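Local structure of metal transporter CNNM3 (Homo sapiens, 6DFD) at residues Q48-T53 against Q190-T195. The protein is a probable magnesium transporter of the CNNM family, whose cyclic nucleotide-binding homology domain mediates dimerization and is required for magnesium efflux. The protein carries 6 engineered substitutions. Sequence-based numbering, arbitrary orientation.
Sequences QLLLAT and QLIKVT
Thr53, on the helical segment 48-53, comes nearest to Ile192 on strand segment 190-195, with 8.9 Å between Thr53 CA and Ile192 CA. Ile192 points toward the helix and meets Leu50 and Thr53, three residues apart. Ile192 CD1 lies 4.1 Å from Leu50 CD2. Ile192 CG1 lies 4.2 Å from Thr53 CG2, the two side chains running past each other in opposite directions. With CG1 anti to the carbonyl carbon (chi1 -66°), Ile192 carries CG1 and CD1 to the helix. The segments belong to the cyclic nucleotide-binding homology domain, a cupin-like beta barrel. Here helix 47-60 packs against strand 189-195, an inner strand of an antiparallel sheet. Leu78 of helix 71-78 touches both Thr53 and Ile192, and Asn84 touches both Leu50 and Ile192. Thr53 turns its methyl to the strand and keeps its hydroxyl for its own helix. Thr53 OG1 donates to Leu49 O at 2.8 Å, from above the carbonyl plane. Thr53 N donates to Leu49 O from the other face, at 2.9 Å. The side-chain bond satisfies the hydroxyl of this buried residue and helps to hold its rotation. An alanine here, without hydroxyl and outer methyl, would probably open a gap beside Ile192 CG1 and cost Leu49 O its side-chain donor.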
# COMPACT_ATOMS: atom_id res chain seq x y z
N GLN A 48 -3.09 26.42 4.61
CA GLN A 48 -3.10 25.59 5.81
C GLN A 48 -2.91 24.12 5.46
O GLN A 48 -2.33 23.36 6.26
CB GLN A 48 -4.40 25.81 6.58
CG GLN A 48 -4.70 27.26 6.98
CD GLN A 48 -5.21 28.14 5.84
OE1 GLN A 48 -5.56 27.66 4.75
NE2 GLN A 48 -5.27 29.45 6.09
N LEU A 49 -3.41 23.67 4.30
CA LEU A 49 -3.16 22.30 3.87
C LEU A 49 -1.68 22.10 3.56
O LEU A 49 -1.10 21.05 3.88
CB LEU A 49 -4.02 21.95 2.66
CG LEU A 49 -3.80 20.58 1.99
CD1 LEU A 49 -4.01 19.42 2.97
CD2 LEU A 49 -4.71 20.42 0.78
N LEU A 50 -1.04 23.08 2.93
CA LEU A 50 0.39 22.94 2.67
C LEU A 50 1.18 22.96 3.97
O LEU A 50 2.18 22.24 4.09
CB LEU A 50 0.88 24.02 1.72
CG LEU A 50 0.29 23.88 0.30
CD1 LEU A 50 0.81 24.97 -0.62
CD2 LEU A 50 0.57 22.50 -0.30
N LEU A 51 0.74 23.75 4.96
CA LEU A 51 1.38 23.71 6.27
C LEU A 51 1.21 22.35 6.93
O LEU A 51 2.16 21.81 7.51
CB LEU A 51 0.81 24.82 7.16
CG LEU A 51 1.39 24.96 8.56
CD1 LEU A 51 2.91 25.18 8.53
CD2 LEU A 51 0.68 26.11 9.29
N ALA A 52 -0.00 21.80 6.89
CA ALA A 52 -0.22 20.47 7.44
C ALA A 52 0.65 19.44 6.73
O ALA A 52 1.16 18.50 7.36
CB ALA A 52 -1.69 20.08 7.30
N THR A 53 0.82 19.60 5.42
CA THR A 53 1.64 18.68 4.66
C THR A 53 3.10 18.78 5.10
O THR A 53 3.78 17.77 5.27
CB THR A 53 1.50 18.98 3.17
OG1 THR A 53 0.12 18.85 2.76
CG2 THR A 53 2.36 18.03 2.34
N GLN A 190 -4.85 15.03 -6.43
CA GLN A 190 -4.07 16.23 -6.14
C GLN A 190 -2.84 15.78 -5.36
O GLN A 190 -2.97 15.10 -4.33
CB GLN A 190 -4.87 17.26 -5.34
CG GLN A 190 -4.20 18.63 -5.27
CD GLN A 190 -4.10 19.31 -6.63
OE1 GLN A 190 -5.02 19.24 -7.44
NE2 GLN A 190 -2.98 19.98 -6.87
N LEU A 191 -1.66 16.17 -5.86
CA LEU A 191 -0.39 15.57 -5.50
C LEU A 191 0.65 16.61 -5.13
O LEU A 191 0.69 17.71 -5.69
CB LEU A 191 0.20 14.76 -6.68
CG LEU A 191 -0.61 13.62 -7.28
CD1 LEU A 191 0.17 12.99 -8.40
CD2 LEU A 191 -0.96 12.59 -6.23
N ILE A 192 1.53 16.22 -4.20
CA ILE A 192 2.84 16.83 -4.00
C ILE A 192 3.85 15.95 -4.73
O ILE A 192 3.92 14.75 -4.47
CB ILE A 192 3.17 16.94 -2.50
CG1 ILE A 192 2.22 17.92 -1.82
CG2 ILE A 192 4.63 17.33 -2.28
CD1 ILE A 192 2.29 19.36 -2.37
N LYS A 193 4.63 16.54 -5.63
CA LYS A 193 5.65 15.83 -6.39
C LYS A 193 6.99 16.53 -6.20
O LYS A 193 7.15 17.69 -6.60
CB LYS A 193 5.32 15.78 -7.87
CG LYS A 193 6.30 14.95 -8.69
CD LYS A 193 6.08 15.17 -10.19
CE LYS A 193 6.61 14.01 -11.02
NZ LYS A 193 6.32 14.17 -12.48
N VAL A 194 7.96 15.81 -5.63
CA VAL A 194 9.29 16.36 -5.37
C VAL A 194 10.30 15.51 -6.12
O VAL A 194 10.42 14.30 -5.85
CB VAL A 194 9.61 16.40 -3.88
CG1 VAL A 194 11.04 16.92 -3.66
CG2 VAL A 194 8.61 17.29 -3.17
N THR A 195 11.01 16.12 -7.06
CA THR A 195 12.04 15.41 -7.79
C THR A 195 13.33 15.37 -6.98
O THR A 195 13.53 16.14 -6.04
CB THR A 195 12.31 16.05 -9.15
OG1 THR A 195 12.94 17.32 -8.97
CG2 THR A 195 11.02 16.24 -9.95